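PDB 3MST: putative nitrate transport protein from Thermoplasma volcanium, which is of unverified function but probably binds a small solute, perhaps nitrate, for transport. Local coordinates for residues M150-M162 against V216-Y230. Sequence-based numbering, arbitrary orientation.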
HETATM    1  N   MSE A 150       0.308 -14.996   0.166  0.50 14.99           N
HETATM    2  CA  MSE A 150       1.765 -14.821   0.068  0.50 14.55           C
HETATM    3  C   MSE A 150       2.541 -15.396   1.278  0.50 14.31           C
HETATM    4  O   MSE A 150       3.715 -15.740   1.183  0.50 12.03           O
HETATM    5  CB  MSE A 150       2.077 -13.353  -0.170  0.50 15.30           C
HETATM    6  CG  MSE A 150       1.432 -12.834  -1.457  0.50 16.37           C
HETATM    7 SE   MSE A 150       2.327 -13.474  -3.041  0.38 14.51          SE
HETATM    8  CE  MSE A 150       3.736 -12.035  -2.985  0.50 12.94           C
ATOM      9  N   LYS A 151       1.883 -15.547   2.410  1.00 16.17           N
ATOM     10  CA  LYS A 151       2.437 -16.376   3.506  1.00 15.94           C
ATOM     11  C   LYS A 151       2.542 -17.832   3.095  1.00 17.08           C
ATOM     12  O   LYS A 151       3.591 -18.484   3.350  1.00 17.77           O
ATOM     13  CB  LYS A 151       1.616 -16.237   4.763  1.00 16.68           C
ATOM     14  CG  LYS A 151       1.731 -14.909   5.437  1.00 20.06           C
ATOM     15  CD  LYS A 151       0.866 -14.877   6.722  1.00 20.67           C
ATOM     16  CE  LYS A 151       0.945 -13.569   7.474  1.00 20.87           C
ATOM     17  NZ  LYS A 151       0.226 -13.621   8.765  1.00 22.80           N
ATOM     18  N   GLU A 152       1.483 -18.366   2.478  1.00 17.06           N
ATOM     19  CA  GLU A 152       1.502 -19.728   1.937  1.00 18.67           C
ATOM     20  C   GLU A 152       2.713 -19.953   1.009  1.00 19.00           C
ATOM     21  O   GLU A 152       3.314 -21.027   1.006  1.00 22.53           O
ATOM     22  CB  GLU A 152       0.211 -20.126   1.202  1.00 18.95           C
ATOM     23  CG  GLU A 152      -1.062 -20.141   2.072  1.00 21.38           C
ATOM     24  CD  GLU A 152      -2.365 -20.227   1.226  1.00 24.62           C
ATOM     25  OE1 GLU A 152      -2.287 -20.178  -0.009  1.00 25.64           O
ATOM     26  OE2 GLU A 152      -3.476 -20.321   1.805  1.00 27.88           O
ATOM     27  N   LEU A 153       3.054 -18.949   0.214  1.00 18.18           N
ATOM     28  CA  LEU A 153       4.139 -19.022  -0.751  1.00 19.08           C
ATOM     29  C   LEU A 153       5.525 -18.655  -0.177  1.00 20.59           C
ATOM     30  O   LEU A 153       6.514 -18.741  -0.912  1.00 23.06           O
ATOM     31  CB  LEU A 153       3.817 -18.121  -1.942  1.00 19.12           C
ATOM     32  CG  LEU A 153       2.611 -18.531  -2.815  1.00 18.76           C
ATOM     33  CD1 LEU A 153       2.220 -17.378  -3.716  1.00 20.67           C
ATOM     34  CD2 LEU A 153       2.856 -19.814  -3.625  1.00 19.90           C
ATOM     35  N   GLY A 154       5.584 -18.240   1.094  1.00 20.77           N
ATOM     36  CA  GLY A 154       6.833 -17.767   1.728  1.00 21.80           C
ATOM     37  C   GLY A 154       7.324 -16.397   1.244  1.00 22.88           C
ATOM     38  O   GLY A 154       8.564 -16.126   1.211  1.00 22.39           O
ATOM     39  N   LEU A 155       6.379 -15.517   0.906  1.00 17.24           N
ATOM     40  CA  LEU A 155       6.675 -14.228   0.286  1.00 16.92           C
ATOM     41  C   LEU A 155       5.973 -13.082   1.012  1.00 18.49           C
ATOM     42  O   LEU A 155       5.628 -12.049   0.376  1.00 19.04           O
ATOM     43  CB  LEU A 155       6.299 -14.219  -1.186  1.00 17.39           C
ATOM     44  CG  LEU A 155       7.140 -15.144  -2.068  1.00 16.78           C
ATOM     45  CD1 LEU A 155       6.554 -15.190  -3.485  1.00 21.28           C
ATOM     46  CD2 LEU A 155       8.617 -14.752  -1.998  1.00 19.84           C
ATOM     47  N   ASP A 156       5.829 -13.276   2.325  1.00 18.97           N
ATOM     48  CA  ASP A 156       5.262 -12.288   3.254  1.00 21.70           C
ATOM     49  C   ASP A 156       6.246 -11.168   3.523  1.00 20.65           C
ATOM     50  O   ASP A 156       7.096 -11.304   4.405  1.00 20.84           O
ATOM     51  CB  ASP A 156       4.844 -12.932   4.583  1.00 25.79           C
ATOM     52  CG  ASP A 156       4.244 -11.927   5.552  1.00 31.90           C
ATOM     53  OD1 ASP A 156       3.841 -10.800   5.086  1.00 30.18           O
ATOM     54  OD2 ASP A 156       4.163 -12.304   6.751  1.00 35.19           O
ATOM     55  N   LEU A 157       6.128 -10.108   2.720  1.00 17.06           N
ATOM     56  CA  LEU A 157       7.097  -8.994   2.703  1.00 14.22           C
ATOM     57  C   LEU A 157       6.320  -7.690   2.594  1.00 13.54           C
ATOM     58  O   LEU A 157       5.181  -7.681   2.090  1.00 16.79           O
ATOM     59  CB  LEU A 157       8.055  -9.149   1.531  1.00 14.09           C
ATOM     60  CG  LEU A 157       8.999 -10.345   1.656  1.00 13.70           C
ATOM     61  CD1 LEU A 157       9.527 -10.737   0.294  1.00 16.40           C
ATOM     62  CD2 LEU A 157      10.119 -10.081   2.685  1.00 14.51           C
ATOM     63  N   PRO A 158       6.893  -6.586   3.039  1.00 11.09           N
ATOM     64  CA  PRO A 158       6.184  -5.317   2.991  1.00 12.82           C
ATOM     65  C   PRO A 158       6.072  -4.774   1.578  1.00 12.52           C
ATOM     66  O   PRO A 158       7.084  -4.538   0.894  1.00 17.40           O
ATOM     67  CB  PRO A 158       7.056  -4.394   3.852  1.00 12.64           C
ATOM     68  CG  PRO A 158       8.402  -4.992   3.794  1.00 11.51           C
ATOM     69  CD  PRO A 158       8.165  -6.463   3.775  1.00 11.49           C
ATOM     70  N   SER A 159       4.853  -4.530   1.127  1.00 10.21           N
ATOM     71  CA  SER A 159       4.637  -3.960  -0.203  1.00  9.41           C
ATOM     72  C   SER A 159       4.644  -2.457  -0.298  1.00  9.02           C
ATOM     73  O   SER A 159       4.624  -1.901  -1.413  1.00 10.95           O
ATOM     74  CB  SER A 159       3.336  -4.508  -0.814  1.00 11.81           C
ATOM     75  OG  SER A 159       2.199  -3.974  -0.153  1.00 12.58           O
ATOM     76  N   CYS A 160       4.675  -1.757   0.853  1.00  8.95           N
ATOM     77  CA  CYS A 160       4.725  -0.312   0.894  1.00 10.17           C
ATOM     78  C   CYS A 160       5.976   0.112   1.626  1.00  9.94           C
ATOM     79  O   CYS A 160       6.545  -0.643   2.418  1.00 10.90           O
ATOM     80  CB  CYS A 160       3.478   0.237   1.553  1.00 12.18           C
ATOM     81  SG  CYS A 160       1.966  -0.077   0.612  1.00 13.08           S
ATOM     82  N   ALA A 161       6.438   1.316   1.311  1.00  9.01           N
ATOM     83  CA  ALA A 161       7.712   1.786   1.794  1.00 10.02           C
ATOM     84  C   ALA A 161       7.692   3.243   2.159  1.00 10.26           C
ATOM     85  O   ALA A 161       6.853   4.010   1.656  1.00 11.10           O
ATOM     86  CB  ALA A 161       8.794   1.538   0.708  1.00 12.25           C
HETATM   87  N   MSE A 162       8.640   3.631   3.011  1.00  9.32           N
HETATM   88  CA  MSE A 162       8.902   5.033   3.361  1.00  9.44           C
HETATM   89  C   MSE A 162      10.324   5.321   2.878  1.00 10.69           C
HETATM   90  O   MSE A 162      11.212   4.523   3.108  1.00 11.05           O
HETATM   91  CB  MSE A 162       8.837   5.242   4.899  1.00 10.06           C
HETATM   92  CG  MSE A 162       7.680   4.540   5.595  1.00 12.79           C
HETATM   93 SE   MSE A 162       7.613   5.234   7.414  0.75 11.69          SE
HETATM   94  CE  MSE A 162       6.352   3.903   8.060  1.00 13.94           C
ATOM     95  N   VAL A 216       4.649  -1.790  10.655  1.00 11.49           N
ATOM     96  CA  VAL A 216       5.918  -1.236  10.204  1.00 11.37           C
ATOM     97  C   VAL A 216       7.061  -2.221  10.427  1.00 10.84           C
ATOM     98  O   VAL A 216       7.061  -2.917  11.441  1.00 13.00           O
ATOM     99  CB  VAL A 216       6.215   0.071  10.992  1.00 11.70           C
ATOM    100  CG1 VAL A 216       7.604   0.666  10.600  1.00 14.25           C
ATOM    101  CG2 VAL A 216       5.113   1.065  10.740  1.00 13.07           C
ATOM    102  N   THR A 217       7.975  -2.309   9.482  1.00 11.78           N
ATOM    103  CA  THR A 217       9.231  -2.998   9.686  1.00 11.39           C
ATOM    104  C   THR A 217      10.391  -2.112   9.292  1.00 12.42           C
ATOM    105  O   THR A 217      10.366  -1.401   8.301  1.00 11.94           O
ATOM    106  CB  THR A 217       9.282  -4.343   8.938  1.00 13.14           C
ATOM    107  OG1 THR A 217      10.561  -4.955   9.150  1.00 14.00           O
ATOM    108  CG2 THR A 217       9.012  -4.181   7.435  1.00 15.22           C
ATOM    109  N   LYS A 218      11.466  -2.188  10.069  1.00 13.06           N
ATOM    110  CA  LYS A 218      12.739  -1.573   9.746  1.00 14.69           C
ATOM    111  C   LYS A 218      13.834  -2.615   9.486  1.00 15.61           C
ATOM    112  O   LYS A 218      15.026  -2.268   9.412  1.00 17.31           O
ATOM    113  CB  LYS A 218      13.212  -0.628  10.908  1.00 18.30           C
ATOM    114  CG  LYS A 218      12.370   0.563  11.139  1.00 22.85           C
ATOM    115  CD  LYS A 218      12.989   1.425  12.264  1.00 30.22           C
ATOM    116  CE  LYS A 218      12.952   0.771  13.635  1.00 34.03           C
ATOM    117  NZ  LYS A 218      13.606   1.663  14.653  1.00 37.01           N
ATOM    118  N   LYS A 219      13.447  -3.884   9.405  0.50 13.35           N
ATOM    119  CA  LYS A 219      14.425  -4.976   9.268  0.50 13.93           C
ATOM    120  C   LYS A 219      14.980  -4.976   7.840  0.50 13.13           C
ATOM    121  O   LYS A 219      14.236  -5.237   6.883  0.50 12.81           O
ATOM    122  CB  LYS A 219      13.769  -6.339   9.563  0.50 16.60           C
ATOM    123  CG  LYS A 219      13.243  -6.541  10.993  0.50 20.81           C
ATOM    124  CD  LYS A 219      12.789  -7.988  11.239  0.50 25.69           C
ATOM    125  CE  LYS A 219      11.918  -8.141  12.500  0.50 27.08           C
ATOM    126  NZ  LYS A 219      11.271  -9.496  12.599  0.50 28.13           N
ATOM    127  N   ARG A 220      16.284  -4.744   7.716  1.00 12.81           N
ATOM    128  CA  ARG A 220      16.935  -4.602   6.426  1.00 13.32           C
ATOM    129  C   ARG A 220      16.615  -5.782   5.511  1.00 11.29           C
ATOM    130  O   ARG A 220      16.291  -5.560   4.339  1.00 12.92           O
ATOM    131  CB  ARG A 220      18.446  -4.461   6.544  1.00 12.88           C
ATOM    132  CG  ARG A 220      19.105  -4.138   5.212  1.00 12.84           C
ATOM    133  CD  ARG A 220      20.651  -4.028   5.277  1.00 14.57           C
ATOM    134  NE  ARG A 220      21.089  -3.698   3.961  1.00 12.89           N
ATOM    135  CZ  ARG A 220      20.984  -2.506   3.396  1.00 13.57           C
ATOM    136  NH1 ARG A 220      20.754  -1.411   4.117  1.00 17.28           N
ATOM    137  NH2 ARG A 220      21.181  -2.409   2.104  1.00 16.57           N
ATOM    138  N   ALA A 221      16.691  -7.012   6.016  1.00 12.81           N
ATOM    139  CA  ALA A 221      16.489  -8.144   5.138  1.00 12.78           C
ATOM    140  C   ALA A 221      15.085  -8.175   4.563  1.00 13.89           C
ATOM    141  O   ALA A 221      14.912  -8.663   3.447  1.00 13.46           O
ATOM    142  CB  ALA A 221      16.770  -9.444   5.884  1.00 16.32           C
ATOM    143  N   GLU A 222      14.104  -7.669   5.312  1.00 13.02           N
ATOM    144  CA  GLU A 222      12.711  -7.635   4.794  1.00 12.00           C
ATOM    145  C   GLU A 222      12.554  -6.590   3.704  1.00 11.80           C
ATOM    146  O   GLU A 222      11.853  -6.816   2.712  1.00 12.44           O
ATOM    147  CB  GLU A 222      11.723  -7.397   5.936  1.00 12.41           C
ATOM    148  CG  GLU A 222      11.720  -8.569   6.896  1.00 13.01           C
ATOM    149  CD  GLU A 222      10.566  -8.557   7.866  1.00 17.89           C
ATOM    150  OE1 GLU A 222      10.078  -7.458   8.194  1.00 18.71           O
ATOM    151  OE2 GLU A 222      10.134  -9.643   8.347  1.00 21.97           O
ATOM    152  N   LEU A 223      13.193  -5.444   3.891  1.00 10.89           N
ATOM    153  CA  LEU A 223      13.209  -4.402   2.872  1.00 11.22           C
ATOM    154  C   LEU A 223      13.921  -4.839   1.592  1.00 11.92           C
ATOM    155  O   LEU A 223      13.426  -4.643   0.480  1.00 12.37           O
ATOM    156  CB  LEU A 223      13.790  -3.098   3.401  1.00 12.11           C
ATOM    157  CG  LEU A 223      13.129  -2.567   4.692  1.00 11.85           C
ATOM    158  CD1 LEU A 223      13.818  -1.308   5.202  1.00 13.97           C
ATOM    159  CD2 LEU A 223      11.637  -2.422   4.556  1.00 16.37           C
ATOM    160  N   VAL A 224      15.104  -5.445   1.759  1.00 11.63           N
ATOM    161  CA  VAL A 224      15.843  -6.004   0.629  1.00 12.43           C
ATOM    162  C   VAL A 224      15.007  -7.097  -0.055  1.00 10.99           C
ATOM    163  O   VAL A 224      14.951  -7.146  -1.304  1.00 12.28           O
ATOM    164  CB  VAL A 224      17.227  -6.503   1.086  1.00 13.90           C
ATOM    165  CG1 VAL A 224      17.942  -7.351  -0.008  1.00 17.12           C
ATOM    166  CG2 VAL A 224      18.081  -5.305   1.501  1.00 15.32           C
ATOM    167  N   GLY A 225      14.363  -7.948   0.741  1.00 11.70           N
ATOM    168  CA  GLY A 225      13.530  -9.005   0.174  1.00 11.43           C
ATOM    169  C   GLY A 225      12.402  -8.443  -0.672  1.00 11.17           C
ATOM    170  O   GLY A 225      12.108  -8.956  -1.742  1.00 11.80           O
ATOM    171  N   SER A 226      11.718  -7.419  -0.184  0.50 10.59           N
ATOM    172  CA  SER A 226      10.621  -6.855  -0.970  0.50  9.39           C
ATOM    173  C   SER A 226      11.108  -6.154  -2.248  0.50 11.21           C
ATOM    174  O   SER A 226      10.483  -6.229  -3.295  0.50 12.12           O
ATOM    175  CB  SER A 226       9.819  -5.922  -0.078  0.50  9.50           C
ATOM    176  OG  SER A 226       8.719  -5.388  -0.750  0.50  9.22           O
ATOM    177  N   ARG A 227      12.261  -5.503  -2.186  1.00 10.05           N
ATOM    178  CA  ARG A 227      12.818  -4.895  -3.367  1.00 10.96           C
ATOM    179  C   ARG A 227      13.103  -5.980  -4.402  1.00 12.04           C
ATOM    180  O   ARG A 227      12.816  -5.819  -5.589  1.00 12.10           O
ATOM    181  CB  ARG A 227      14.114  -4.182  -3.015  1.00 11.76           C
ATOM    182  CG  ARG A 227      14.689  -3.348  -4.168  1.00 14.39           C
ATOM    183  CD  ARG A 227      16.025  -2.671  -3.851  1.00 13.43           C
ATOM    184  NE  ARG A 227      17.024  -3.674  -3.547  1.00 16.19           N
ATOM    185  CZ  ARG A 227      18.173  -3.422  -2.929  1.00 16.91           C
ATOM    186  NH1 ARG A 227      18.507  -2.170  -2.604  1.00 17.04           N
ATOM    187  NH2 ARG A 227      18.998  -4.427  -2.674  1.00 21.67           N
ATOM    188  N   GLU A 228      13.690  -7.093  -3.947  1.00 11.84           N
ATOM    189  CA  GLU A 228      13.997  -8.201  -4.845  1.00 12.78           C
ATOM    190  C   GLU A 228      12.721  -8.801  -5.437  1.00 12.60           C
ATOM    191  O   GLU A 228      12.668  -9.050  -6.632  1.00 13.73           O
ATOM    192  CB  GLU A 228      14.790  -9.286  -4.119  1.00 14.08           C
ATOM    193  CG  GLU A 228      16.239  -8.921  -3.786  1.00 20.99           C
ATOM    194  CD  GLU A 228      16.950  -9.991  -2.891  1.00 31.28           C
ATOM    195  OE1 GLU A 228      16.266 -10.856  -2.250  1.00 37.00           O
ATOM    196  OE2 GLU A 228      18.216  -9.945  -2.831  1.00 40.02           O
ATOM    197  N   LEU A 229      11.718  -9.065  -4.613  1.00 11.14           N
ATOM    198  CA  LEU A 229      10.458  -9.618  -5.105  1.00 10.77           C
ATOM    199  C   LEU A 229       9.808  -8.753  -6.151  1.00 10.35           C
ATOM    200  O   LEU A 229       9.481  -9.221  -7.263  1.00 11.89           O
ATOM    201  CB  LEU A 229       9.482  -9.865  -3.938  1.00 11.01           C
ATOM    202  CG  LEU A 229       8.095 -10.396  -4.320  1.00 12.43           C
ATOM    203  CD1 LEU A 229       8.203 -11.809  -4.952  1.00 15.67           C
ATOM    204  CD2 LEU A 229       7.172 -10.380  -3.080  1.00 13.71           C
ATOM    205  N   TYR A 230       9.629  -7.477  -5.835  1.00  9.87           N
ATOM    206  CA  TYR A 230       8.943  -6.586  -6.737  1.00 10.03           C
ATOM    207  C   TYR A 230       9.767  -6.178  -7.954  1.00 11.67           C
ATOM    208  O   TYR A 230       9.201  -5.808  -8.954  1.00 12.04           O
ATOM    209  CB  TYR A 230       8.332  -5.399  -5.983  1.00 10.14           C
ATOM    210  CG  TYR A 230       7.103  -5.801  -5.185  1.00 10.38           C
ATOM    211  CD1 TYR A 230       5.869  -5.938  -5.823  1.00 10.25           C
ATOM    212  CD2 TYR A 230       7.157  -6.052  -3.844  1.00  9.58           C
ATOM    213  CE1 TYR A 230       4.746  -6.338  -5.122  1.00 11.12           C
ATOM    214  CE2 TYR A 230       6.017  -6.478  -3.113  1.00  9.77           C
ATOM    215  CZ  TYR A 230       4.802  -6.612  -3.771  1.00  9.76           C
ATOM    216  OH  TYR A 230       3.676  -6.969  -3.077  1.00 11.19           O
TER
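Leu157 lies across one side of helix 220-230, a compact example of how a loop side chain can settle on helix backbone. Its CB rests 4.0 Å from Ser226 CB, and beyond CG the branches part: CD1 meets Gly225 O at 3.7 Å and then Leu229 CD2, while CD2 lies against Glu222 O. Gly225 leaves room for this, since a CB there would crowd Leu157 CD2. Further back, Leu155 CD1 packs 4.0 Å from Leu229 CD1. The loop leads from helix 146-152, beside the five-stranded sheet, to strand 160-164 in the six-stranded one, a connection between lobes consistent with a periplasmic-binding-protein-like fold. An unidentified molecule, probably from the crystallisation liquor, is hydrogen-bonded here by Leu157 N, Ser159 OG and Tyr230 OH, the last also bonded to Asn104. Pro158 CG packs 3.8 Å from Thr217 CG2, the side chains crossing nearly at right angles. A chi1 of 178° sets Thr217 OG1 beside the carbonyl carbon, where it accepts from Lys219 N in an ST turn and donates to Glu222 OE1 at 2.7 Å, and turns CG2 to Pro158. An alanine here, lacking OG1 and CG2, would probably leave Lys219 N and Glu222 OE1 without this mate and open a gap beside Pro158 CG. Arg77 forms salt bridges with both Glu222 and Asp156.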